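Prolyl oligopeptidase (Novosphingobium capsulatum, PDB 1YR2) probably cleaves peptide bonds after proline, and far less readily after alanine, in oligopeptides, as a serine protease of the S9A family. Local coordinates at residues Val46-Asp51 with Pro60-Glu65; Glu109-Pro114 with Glu448-Thr453; His420-Phe425 with Ala432-Leu437; Asp603-Asp608 with Ala627-Leu632. All coordinates share one frame; numbering follows the deposited sequence.

Interaction 1. Residues Val46-Asp51 with Pro60-Glu65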
# COMPACT_ATOMS: atom_id res chain seq x y z
N VAL A 46 -5.24 36.52 19.85
CA VAL A 46 -4.84 37.80 19.32
C VAL A 46 -5.95 38.12 18.32
O VAL A 46 -5.99 37.53 17.24
CB VAL A 46 -3.45 37.73 18.61
CG1 VAL A 46 -3.09 39.08 17.95
CG2 VAL A 46 -2.33 37.30 19.61
N PRO A 47 -6.90 38.97 18.69
CA PRO A 47 -8.06 39.23 17.84
C PRO A 47 -7.65 39.64 16.42
O PRO A 47 -6.72 40.43 16.25
CB PRO A 47 -8.78 40.36 18.58
CG PRO A 47 -8.43 40.16 19.99
CD PRO A 47 -6.99 39.69 19.98
N LEU A 48 -8.28 39.06 15.43
CA LEU A 48 -7.96 39.32 14.04
C LEU A 48 -9.16 38.92 13.20
O LEU A 48 -9.52 37.76 13.15
CB LEU A 48 -6.73 38.52 13.59
CG LEU A 48 -6.40 38.56 12.10
CD1 LEU A 48 -6.06 40.01 11.67
CD2 LEU A 48 -5.29 37.57 11.74
N VAL A 49 -9.76 39.89 12.52
CA VAL A 49 -10.86 39.65 11.61
C VAL A 49 -10.51 40.32 10.30
O VAL A 49 -10.29 41.52 10.27
CB VAL A 49 -12.20 40.18 12.16
CG1 VAL A 49 -13.32 39.92 11.16
CG2 VAL A 49 -12.56 39.50 13.48
N GLU A 50 -10.54 39.55 9.23
CA GLU A 50 -10.19 39.98 7.88
C GLU A 50 -11.40 39.91 6.99
O GLU A 50 -12.26 39.04 7.18
CB GLU A 50 -9.14 39.03 7.30
CG GLU A 50 -7.80 39.07 8.03
CD GLU A 50 -6.83 38.02 7.51
OE1 GLU A 50 -7.24 36.92 7.05
OE2 GLU A 50 -5.62 38.31 7.57
N ASP A 51 -11.45 40.79 5.99
CA ASP A 51 -12.50 40.74 4.98
C ASP A 51 -12.12 39.84 3.80
O ASP A 51 -11.12 40.07 3.16
CB ASP A 51 -12.77 42.13 4.41
CG ASP A 51 -13.18 43.14 5.47
OD1 ASP A 51 -14.05 42.84 6.31
OD2 ASP A 51 -12.71 44.30 5.52
N PRO A 60 -8.20 34.03 15.42
CA PRO A 60 -7.53 34.49 16.65
C PRO A 60 -6.28 33.73 17.06
O PRO A 60 -5.59 34.20 17.99
CB PRO A 60 -8.60 34.34 17.72
CG PRO A 60 -9.71 33.58 17.12
CD PRO A 60 -9.49 33.39 15.68
N TRP A 61 -6.02 32.60 16.42
CA TRP A 61 -4.88 31.74 16.79
C TRP A 61 -3.86 31.64 15.66
O TRP A 61 -3.06 30.71 15.60
CB TRP A 61 -5.37 30.38 17.26
CG TRP A 61 -6.18 30.47 18.54
CD1 TRP A 61 -5.71 30.72 19.78
CD2 TRP A 61 -7.61 30.37 18.66
NE1 TRP A 61 -6.75 30.74 20.69
CE2 TRP A 61 -7.93 30.54 20.02
CE3 TRP A 61 -8.64 30.17 17.75
CZ2 TRP A 61 -9.25 30.50 20.49
CZ3 TRP A 61 -9.92 30.10 18.21
CH2 TRP A 61 -10.22 30.28 19.59
N ARG A 62 -3.83 32.65 14.80
CA ARG A 62 -2.85 32.65 13.73
C ARG A 62 -1.41 32.55 14.27
O ARG A 62 -0.54 32.01 13.61
CB ARG A 62 -2.96 33.87 12.85
CG ARG A 62 -2.21 33.66 11.54
CD ARG A 62 -2.55 34.62 10.44
NE ARG A 62 -3.88 34.38 9.92
CZ ARG A 62 -4.44 35.18 9.06
NH1 ARG A 62 -3.78 36.25 8.60
NH2 ARG A 62 -5.68 34.94 8.63
N TRP A 63 -1.19 33.07 15.47
CA TRP A 63 0.15 32.98 16.11
C TRP A 63 0.63 31.54 16.31
O TRP A 63 1.84 31.30 16.37
CB TRP A 63 0.19 33.78 17.41
CG TRP A 63 -0.72 33.25 18.50
CD1 TRP A 63 -2.00 33.60 18.73
CD2 TRP A 63 -0.38 32.27 19.50
NE1 TRP A 63 -2.50 32.89 19.80
CE2 TRP A 63 -1.52 32.07 20.29
CE3 TRP A 63 0.78 31.56 19.80
CZ2 TRP A 63 -1.53 31.17 21.37
CZ3 TRP A 63 0.76 30.67 20.88
CH2 TRP A 63 -0.38 30.48 21.64
N LEU A 64 -0.30 30.59 16.42
CA LEU A 64 0.04 29.17 16.57
C LEU A 64 0.56 28.54 15.26
O LEU A 64 1.00 27.38 15.25
CB LEU A 64 -1.15 28.39 17.12
CG LEU A 64 -1.30 28.44 18.64
CD1 LEU A 64 -2.65 27.88 18.98
CD2 LEU A 64 -0.24 27.67 19.34
N GLU A 65 0.59 29.32 14.19
CA GLU A 65 1.21 28.88 12.95
C GLU A 65 2.76 29.01 12.98
O GLU A 65 3.42 28.46 12.12
CB GLU A 65 0.67 29.66 11.75
CG GLU A 65 -0.82 29.42 11.43
CD GLU A 65 -1.35 30.29 10.28
OE1 GLU A 65 -0.56 30.99 9.61
OE2 GLU A 65 -2.58 30.27 10.05
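Glu50 CG stands anti to the carbonyl carbon (chi1 -66°) and its extended chain reaches Arg62, whose CG lies anti to the backbone N (chi1 -164°). A bend at chi3 turns the Arg62 guanidinium toward the carboxylate. The two side chains arrive from opposite directions and form a two-pronged salt bridge. Arg62 NH2 gives a hydrogen bond to Glu50 OE1 at 3.0 Å. Arg62 NH1 gives the other to Glu50 OE2 at 2.9 Å. The carboxylate and guanidinium planes are 64° apart, and both oxygens are met from above the carboxylate plane. Leu48 CD2 sits over the centre of one guanidinium face, 3.7 Å from Arg62 CZ. Arg62 NE makes a further salt bridge to Asp59, and His52 bonds Glu50 OE1. A leucine in place of Arg62 would probably leave Glu50 without its cationic mate and Leu48 without the flat group it rests on. Farther along, Val46 N gives a backbone hydrogen bond to Pro60 O at 3.0 Å. Val46 CG2 lies 3.8 Å from Trp63 CD1; the indole nitrogen of Trp63 is held by Pro44 O. Backbone bonds between Leu48 and Asp59 and between Glu50 and Val57 continue the pairing of strands 49-52 and 55-58. The arrangement is the base of an antiparallel beta hairpin, cross-braced by side chains near the surface.

Interaction 2. Residues Glu109-Pro114 with Glu448-Thr453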
# COMPACT_ATOMS: atom_id res chain seq x y z
N GLU A 109 7.68 -13.65 11.19
CA GLU A 109 8.39 -14.11 10.01
C GLU A 109 7.64 -13.83 8.71
O GLU A 109 6.39 -13.76 8.67
CB GLU A 109 8.69 -15.62 10.14
CG GLU A 109 7.47 -16.50 9.98
CD GLU A 109 7.81 -17.97 10.22
OE1 GLU A 109 8.90 -18.41 9.76
OE2 GLU A 109 6.96 -18.67 10.85
N ARG A 110 8.40 -13.73 7.62
CA ARG A 110 7.81 -13.50 6.29
C ARG A 110 8.56 -14.27 5.23
O ARG A 110 9.76 -14.29 5.21
CB ARG A 110 7.82 -12.01 5.93
CG ARG A 110 7.55 -11.04 7.08
CD ARG A 110 7.67 -9.55 6.69
NE ARG A 110 9.07 -9.11 6.52
CZ ARG A 110 9.70 -9.01 5.36
NH1 ARG A 110 9.08 -9.29 4.22
NH2 ARG A 110 10.96 -8.61 5.34
N PHE A 111 7.81 -14.89 4.34
CA PHE A 111 8.36 -15.63 3.20
C PHE A 111 8.11 -14.79 1.94
O PHE A 111 7.07 -14.16 1.80
CB PHE A 111 7.70 -17.00 3.05
CG PHE A 111 8.08 -17.98 4.10
CD1 PHE A 111 7.44 -17.97 5.32
CD2 PHE A 111 9.07 -18.93 3.88
CE1 PHE A 111 7.77 -18.92 6.30
CE2 PHE A 111 9.38 -19.86 4.83
CZ PHE A 111 8.76 -19.84 6.04
N GLY A 112 9.09 -14.78 1.04
CA GLY A 112 8.88 -14.25 -0.29
C GLY A 112 8.30 -15.28 -1.23
O GLY A 112 8.27 -16.47 -0.94
N LEU A 113 7.80 -14.83 -2.39
CA LEU A 113 7.32 -15.73 -3.39
C LEU A 113 8.51 -16.56 -3.87
O LEU A 113 9.55 -16.01 -4.24
CB LEU A 113 6.68 -14.99 -4.57
CG LEU A 113 5.31 -14.30 -4.36
CD1 LEU A 113 5.15 -13.15 -5.37
CD2 LEU A 113 4.13 -15.32 -4.47
N PRO A 114 8.32 -17.88 -3.93
CA PRO A 114 9.37 -18.77 -4.37
C PRO A 114 9.56 -18.89 -5.88
O PRO A 114 8.60 -18.77 -6.63
CB PRO A 114 8.97 -20.09 -3.77
CG PRO A 114 7.57 -20.02 -3.57
CD PRO A 114 7.17 -18.61 -3.38
N GLU A 448 3.96 -22.37 3.03
CA GLU A 448 4.67 -22.41 4.28
C GLU A 448 3.83 -21.91 5.42
O GLU A 448 3.27 -20.80 5.34
CB GLU A 448 5.96 -21.61 4.24
CG GLU A 448 7.02 -22.27 3.37
CD GLU A 448 7.67 -23.44 4.04
OE1 GLU A 448 7.84 -23.42 5.28
OE2 GLU A 448 8.04 -24.35 3.29
N PRO A 449 3.76 -22.66 6.50
CA PRO A 449 3.15 -22.09 7.72
C PRO A 449 3.89 -20.85 8.22
O PRO A 449 5.11 -20.77 8.11
CB PRO A 449 3.30 -23.21 8.72
CG PRO A 449 3.42 -24.44 7.93
CD PRO A 449 4.16 -24.07 6.67
N VAL A 450 3.15 -19.89 8.76
CA VAL A 450 3.69 -18.65 9.32
C VAL A 450 3.20 -18.55 10.76
O VAL A 450 2.00 -18.65 11.01
CB VAL A 450 3.19 -17.42 8.50
CG1 VAL A 450 3.49 -16.13 9.18
CG2 VAL A 450 3.85 -17.39 7.14
N HIS A 451 4.12 -18.36 11.70
CA HIS A 451 3.73 -18.28 13.09
C HIS A 451 3.31 -16.84 13.48
O HIS A 451 4.13 -15.94 13.50
CB HIS A 451 4.84 -18.77 14.03
CG HIS A 451 4.50 -18.59 15.48
ND1 HIS A 451 3.33 -19.07 16.03
CD2 HIS A 451 5.16 -17.94 16.49
CE1 HIS A 451 3.28 -18.74 17.31
NE2 HIS A 451 4.38 -18.05 17.61
N LEU A 452 2.02 -16.64 13.73
CA LEU A 452 1.47 -15.34 14.15
C LEU A 452 0.88 -15.53 15.55
O LEU A 452 0.70 -16.64 16.02
CB LEU A 452 0.36 -14.91 13.22
CG LEU A 452 0.74 -14.70 11.73
CD1 LEU A 452 -0.43 -14.25 10.97
CD2 LEU A 452 1.85 -13.68 11.67
N THR A 453 0.57 -14.43 16.21
CA THR A 453 -0.08 -14.51 17.52
C THR A 453 -1.60 -14.67 17.45
O THR A 453 -2.28 -14.69 18.49
CB THR A 453 0.24 -13.30 18.36
OG1 THR A 453 -0.19 -12.13 17.68
CG2 THR A 453 1.78 -13.16 18.57
O HOH W 1 6.75 -15.62 13.13
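The seven-bladed beta-propeller meets its exit linker here, where Glu109 and Phe111 touch residues 448-451. Strand 110-117 is an edge strand of the first blade. Residues 448-453 follow the last blade and lead to strand 459-467. The Phe111 ring carries Glu448 over one face: Glu448 CB is 3.7 Å from the ring centroid and 10° off its normal, a CH-pi contact. Glu448 CG, anti to the carbonyl carbon (chi1 -71°), lies beside it, 3.7 Å from Phe111 CE2; the bend at chi2 then turns the carboxylate. Glu448 OE2 is bound by Arg138 and Gly145 N, while OE1 stays near the ring, 3.8 Å from Phe111 CZ. Val450 CG2 approaches the ring obliquely, 4.1 Å from Phe111 CD1. A serine in place of Phe111 would probably open a gap beside Glu448 CB and CG and take away the apolar support of Val450. Glu109 makes the polar half of the contact. Its OE2 accepts from His451 N at 3.0 Å through the anti lone pair, with an N-H...O angle of 162°. One water joins the two backbones; it accepts from Glu109 N at 2.9 Å and donates to His451 O at 2.7 Å. Glu109 OE1 is taken by Trp125 NE1 of strand 120-126. Both carboxylate oxygens thus receive neutral N-H donors, which should hold the rotation of the group and probably steadies its negative charge.

Interaction 3. Residues His420-Phe425 with Ala432-Leu437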
# COMPACT_ATOMS: atom_id res chain seq x y z
N HIS A 420 3.33 -26.00 -10.19
CA HIS A 420 3.39 -25.32 -8.90
C HIS A 420 3.45 -23.83 -9.19
O HIS A 420 4.35 -23.35 -9.91
CB HIS A 420 4.63 -25.74 -8.10
CG HIS A 420 4.61 -27.18 -7.71
ND1 HIS A 420 3.55 -27.74 -7.02
CD2 HIS A 420 5.47 -28.19 -7.98
CE1 HIS A 420 3.77 -29.04 -6.87
NE2 HIS A 420 4.93 -29.33 -7.43
N ALA A 421 2.44 -23.12 -8.74
CA ALA A 421 2.45 -21.66 -8.77
C ALA A 421 2.16 -21.10 -7.37
O ALA A 421 1.82 -21.83 -6.46
CB ALA A 421 1.44 -21.15 -9.78
N TYR A 422 2.33 -19.80 -7.21
CA TYR A 422 2.25 -19.12 -5.90
C TYR A 422 1.65 -17.74 -6.12
O TYR A 422 1.89 -17.12 -7.15
CB TYR A 422 3.64 -18.99 -5.28
CG TYR A 422 4.29 -20.34 -5.17
CD1 TYR A 422 4.04 -21.16 -4.07
CD2 TYR A 422 5.01 -20.87 -6.24
CE1 TYR A 422 4.58 -22.47 -3.99
CE2 TYR A 422 5.53 -22.15 -6.20
CZ TYR A 422 5.30 -22.96 -5.08
OH TYR A 422 5.81 -24.22 -5.07
N LEU A 423 0.89 -17.27 -5.14
CA LEU A 423 0.20 -15.98 -5.18
C LEU A 423 0.38 -15.32 -3.82
O LEU A 423 0.18 -15.97 -2.78
CB LEU A 423 -1.30 -16.24 -5.47
CG LEU A 423 -2.30 -15.13 -5.61
CD1 LEU A 423 -1.86 -14.22 -6.73
CD2 LEU A 423 -3.63 -15.70 -6.07
N SER A 424 0.73 -14.04 -3.79
CA SER A 424 0.85 -13.29 -2.56
C SER A 424 -0.50 -12.64 -2.21
O SER A 424 -1.12 -11.99 -3.05
CB SER A 424 1.97 -12.25 -2.71
OG SER A 424 2.07 -11.52 -1.51
N PHE A 425 -0.96 -12.82 -0.98
CA PHE A 425 -2.30 -12.39 -0.54
C PHE A 425 -2.18 -11.66 0.80
O PHE A 425 -1.48 -12.14 1.74
CB PHE A 425 -3.21 -13.58 -0.42
CG PHE A 425 -4.57 -13.26 0.09
CD1 PHE A 425 -5.52 -12.75 -0.75
CD2 PHE A 425 -4.89 -13.47 1.41
CE1 PHE A 425 -6.80 -12.49 -0.29
CE2 PHE A 425 -6.17 -13.16 1.91
CZ PHE A 425 -7.12 -12.69 1.06
N ALA A 432 0.73 -10.24 4.74
CA ALA A 432 1.04 -10.75 3.42
C ALA A 432 1.60 -12.14 3.57
O ALA A 432 2.51 -12.38 4.36
CB ALA A 432 2.04 -9.90 2.75
N THR A 433 1.05 -13.04 2.79
CA THR A 433 1.42 -14.43 2.85
C THR A 433 1.47 -15.04 1.48
O THR A 433 0.74 -14.65 0.55
CB THR A 433 0.40 -15.19 3.76
OG1 THR A 433 0.85 -16.54 3.95
CG2 THR A 433 -1.00 -15.34 3.11
N VAL A 434 2.35 -16.01 1.31
CA VAL A 434 2.38 -16.78 0.08
C VAL A 434 1.40 -17.95 0.13
O VAL A 434 1.46 -18.78 1.04
CB VAL A 434 3.83 -17.29 -0.18
CG1 VAL A 434 3.86 -18.21 -1.40
CG2 VAL A 434 4.82 -16.10 -0.33
N LEU A 435 0.47 -18.00 -0.81
CA LEU A 435 -0.41 -19.15 -1.05
C LEU A 435 0.10 -20.00 -2.20
O LEU A 435 0.63 -19.47 -3.18
CB LEU A 435 -1.81 -18.66 -1.45
CG LEU A 435 -2.49 -17.73 -0.45
CD1 LEU A 435 -3.83 -17.26 -1.10
CD2 LEU A 435 -2.69 -18.38 0.90
N ALA A 436 -0.14 -21.31 -2.13
CA ALA A 436 0.17 -22.18 -3.25
C ALA A 436 -1.04 -22.10 -4.17
O ALA A 436 -2.19 -22.06 -3.69
CB ALA A 436 0.42 -23.62 -2.80
N LEU A 437 -0.79 -21.98 -5.46
CA LEU A 437 -1.82 -21.91 -6.49
C LEU A 437 -1.64 -23.09 -7.41
O LEU A 437 -0.58 -23.31 -7.93
CB LEU A 437 -1.68 -20.60 -7.27
CG LEU A 437 -2.47 -20.45 -8.55
CD1 LEU A 437 -3.95 -20.39 -8.25
CD2 LEU A 437 -1.96 -19.21 -9.30
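Tyr422 pairs with Ala436 and Leu423 with Leu435 in the two middle strands of the last propeller blade. The strands are antiparallel, and six backbone hydrogen bonds join them at the pairs Ala421-Leu437, Leu423-Leu435 and Phe425-Thr433. Packing is close on the face of Ala421, Leu423, Phe425, Leu435 and Leu437, which ends at the partly exposed Thr433. There Leu435 CD1 lies 3.8 Å from Phe425 CB, and Leu437 CD2 lies 3.9 Å from Ala421 CB. Pro404 covers both Phe425 and Leu435. On the other face, with CG anti to the carbonyl carbon (chi1 -56°), the ring of Tyr422 reaches a Val434 methyl, Tyr422 CD1 to Val434 CG1 4.0 Å. The Tyr422 hydroxyl is bonded to Arg116. Strand 110-117 of the first blade lies against this face, with Pro114 on both Tyr422 and Val434. Toward the 432 end the backbone bonds persist, but the side chains are more exposed. Ser424 OG comes no nearer to the partner strand than 4.0 Å, at Thr433 O. At the opposite end the ladder is uneven. Leu437 N gives Ala421 O a straight 2.8 Å bond (174°), yet the donor stands 53° above the carbonyl plane.

Interaction 4. Residues Asp603-Asp608 with Ala627-Leu632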
# COMPACT_ATOMS: atom_id res chain seq x y z
N ASP A 603 -7.25 24.15 8.62
CA ASP A 603 -7.52 25.47 8.10
C ASP A 603 -7.46 25.43 6.57
O ASP A 603 -6.41 25.53 5.95
CB ASP A 603 -6.57 26.50 8.69
CG ASP A 603 -6.95 27.95 8.29
OD1 ASP A 603 -7.65 28.14 7.23
OD2 ASP A 603 -6.56 28.94 8.94
N MET A 604 -8.62 25.23 5.98
CA MET A 604 -8.77 25.04 4.54
C MET A 604 -8.80 26.36 3.79
O MET A 604 -8.87 26.37 2.56
CB MET A 604 -10.06 24.28 4.28
CG MET A 604 -10.02 22.84 4.75
SD MET A 604 -8.72 21.85 3.98
CE MET A 604 -9.11 21.97 2.27
N LEU A 605 -8.74 27.47 4.52
CA LEU A 605 -8.62 28.77 3.90
C LEU A 605 -7.16 29.18 3.72
O LEU A 605 -6.89 30.06 2.89
CB LEU A 605 -9.36 29.86 4.70
CG LEU A 605 -10.83 29.59 4.97
CD1 LEU A 605 -11.44 30.84 5.67
CD2 LEU A 605 -11.53 29.25 3.71
N ARG A 606 -6.26 28.55 4.49
CA ARG A 606 -4.85 28.92 4.49
C ARG A 606 -3.89 27.76 4.17
O ARG A 606 -2.68 27.89 4.33
CB ARG A 606 -4.50 29.53 5.86
CG ARG A 606 -5.11 30.90 6.08
CD ARG A 606 -4.84 31.46 7.46
NE ARG A 606 -3.41 31.67 7.71
CZ ARG A 606 -2.69 32.64 7.17
NH1 ARG A 606 -3.21 33.51 6.33
NH2 ARG A 606 -1.42 32.74 7.47
N PHE A 607 -4.41 26.63 3.70
CA PHE A 607 -3.58 25.42 3.51
C PHE A 607 -2.46 25.63 2.49
O PHE A 607 -1.35 25.11 2.64
CB PHE A 607 -4.43 24.22 3.09
CG PHE A 607 -4.95 24.33 1.69
CD1 PHE A 607 -4.17 23.91 0.64
CD2 PHE A 607 -6.21 24.82 1.42
CE1 PHE A 607 -4.62 24.01 -0.65
CE2 PHE A 607 -6.65 24.92 0.15
CZ PHE A 607 -5.82 24.54 -0.90
N ASP A 608 -2.73 26.48 1.52
CA ASP A 608 -1.76 26.77 0.48
C ASP A 608 -0.69 27.81 0.84
O ASP A 608 0.15 28.14 -0.00
CB ASP A 608 -2.47 27.13 -0.81
CG ASP A 608 -3.12 28.50 -0.76
OD1 ASP A 608 -3.54 28.98 0.33
OD2 ASP A 608 -3.30 29.13 -1.81
N ALA A 627 -15.33 31.81 -5.75
CA ALA A 627 -16.18 30.63 -5.74
C ALA A 627 -15.53 29.44 -5.01
O ALA A 627 -16.20 28.72 -4.24
CB ALA A 627 -16.51 30.25 -7.13
N ASP A 628 -14.22 29.23 -5.20
CA ASP A 628 -13.52 28.11 -4.54
C ASP A 628 -13.42 28.39 -3.03
O ASP A 628 -13.51 27.49 -2.22
CB ASP A 628 -12.10 27.92 -5.06
CG ASP A 628 -12.04 27.39 -6.47
OD1 ASP A 628 -13.07 27.34 -7.14
OD2 ASP A 628 -10.96 27.02 -7.00
N TRP A 629 -13.20 29.64 -2.68
CA TRP A 629 -13.16 30.08 -1.29
C TRP A 629 -14.50 29.78 -0.58
O TRP A 629 -14.49 29.30 0.56
CB TRP A 629 -12.76 31.57 -1.19
CG TRP A 629 -12.59 32.04 0.24
CD1 TRP A 629 -11.42 32.15 0.92
CD2 TRP A 629 -13.61 32.47 1.13
NE1 TRP A 629 -11.66 32.61 2.19
CE2 TRP A 629 -13.00 32.82 2.35
CE3 TRP A 629 -14.99 32.60 1.03
CZ2 TRP A 629 -13.71 33.28 3.45
CZ3 TRP A 629 -15.72 33.05 2.14
CH2 TRP A 629 -15.07 33.37 3.34
N ARG A 630 -15.62 30.03 -1.23
CA ARG A 630 -16.92 29.82 -0.60
C ARG A 630 -17.16 28.34 -0.35
O ARG A 630 -17.72 27.96 0.69
CB ARG A 630 -18.07 30.39 -1.42
CG ARG A 630 -18.11 31.90 -1.43
CD ARG A 630 -19.42 32.43 -2.04
NE ARG A 630 -19.27 33.83 -2.40
CZ ARG A 630 -19.21 34.85 -1.55
NH1 ARG A 630 -19.32 34.69 -0.24
NH2 ARG A 630 -19.06 36.07 -2.03
N VAL A 631 -16.73 27.51 -1.30
CA VAL A 631 -16.84 26.06 -1.13
C VAL A 631 -15.99 25.64 0.10
O VAL A 631 -16.47 24.87 0.95
CB VAL A 631 -16.36 25.34 -2.40
CG1 VAL A 631 -15.98 23.86 -2.15
CG2 VAL A 631 -17.38 25.47 -3.45
N LEU A 632 -14.76 26.16 0.20
CA LEU A 632 -13.84 25.78 1.29
C LEU A 632 -14.36 26.26 2.66
O LEU A 632 -14.24 25.55 3.66
CB LEU A 632 -12.40 26.33 1.07
CG LEU A 632 -11.60 25.70 -0.07
CD1 LEU A 632 -10.50 26.62 -0.52
CD2 LEU A 632 -11.06 24.39 0.37
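In the alpha/beta-hydrolase domain, the indole of Trp629 has Leu605 CD2 over one face, and the ring of Phe607 has Leu632 CD1 at its edge. The first is a CH-pi contact: Leu605 CD2 is 4.0 Å from the centroid of the Trp629 five-membered ring and 26° off its normal. The methyl is displaced toward the rim, so its nearest atom is Trp629 NE1, at 3.7 Å. The other branch reaches along the ring system, with Leu605 CD1 4.0 Å from Trp629 CZ2. At the edge of Phe607 the fit is slacker, 4.3 Å from CE2 to Leu632 CD1.

These residues pack helix 626-633 against the loop that follows strand 594-598. Trp629 and Leu632 lie three positions apart, so they share one side of the helix and meet the loop together. Leu632 CB touches Leu605 CD2 at 4.0 Å. Met604 crosses Leu632 at about a right angle. The Met604 chain bends at chi2 and chi3, which brings Met604 CE to 3.6 Å from Leu632 CD2.

The loop keeps its shape partly through an Asx turn, in which Asp603 OD1 accepts from Leu605 N. The other oxygen, Asp603 OD2, is bound by Lys668. Nearby, Phe53 meets the Trp629 ring, and Tyr620 packs edge-to-face with Phe607. The contact is van der Waals packing of largely apolar side chains, and it has a polar cost. Met604 O is buried with no hydrogen-bonding partner in the model, and Leu632 CD1 sits 3.5 Å from it.

The contacts fall into two groups on opposite sides of the chain's centre. Interactions 2 and 3 are about 11 Å apart between centres and belong to the propeller, sharing the seam between its first and last blades: Pro114 CG lies 3.7 Å from Tyr422 CG. Interactions 1 and 4 are about 16 Å apart between centres and lie at the hydrolase end. A salt bridge joins them, Glu65 OE2 to Arg606 NE at 2.9 Å. Interaction 4 is buried and apolar. Interaction 3, partly buried, is a backbone ladder. Interactions 1 and 2 lie at the surface; both use glutamate, one with an arginine and one with a backbone N-H, beside apolar pieces.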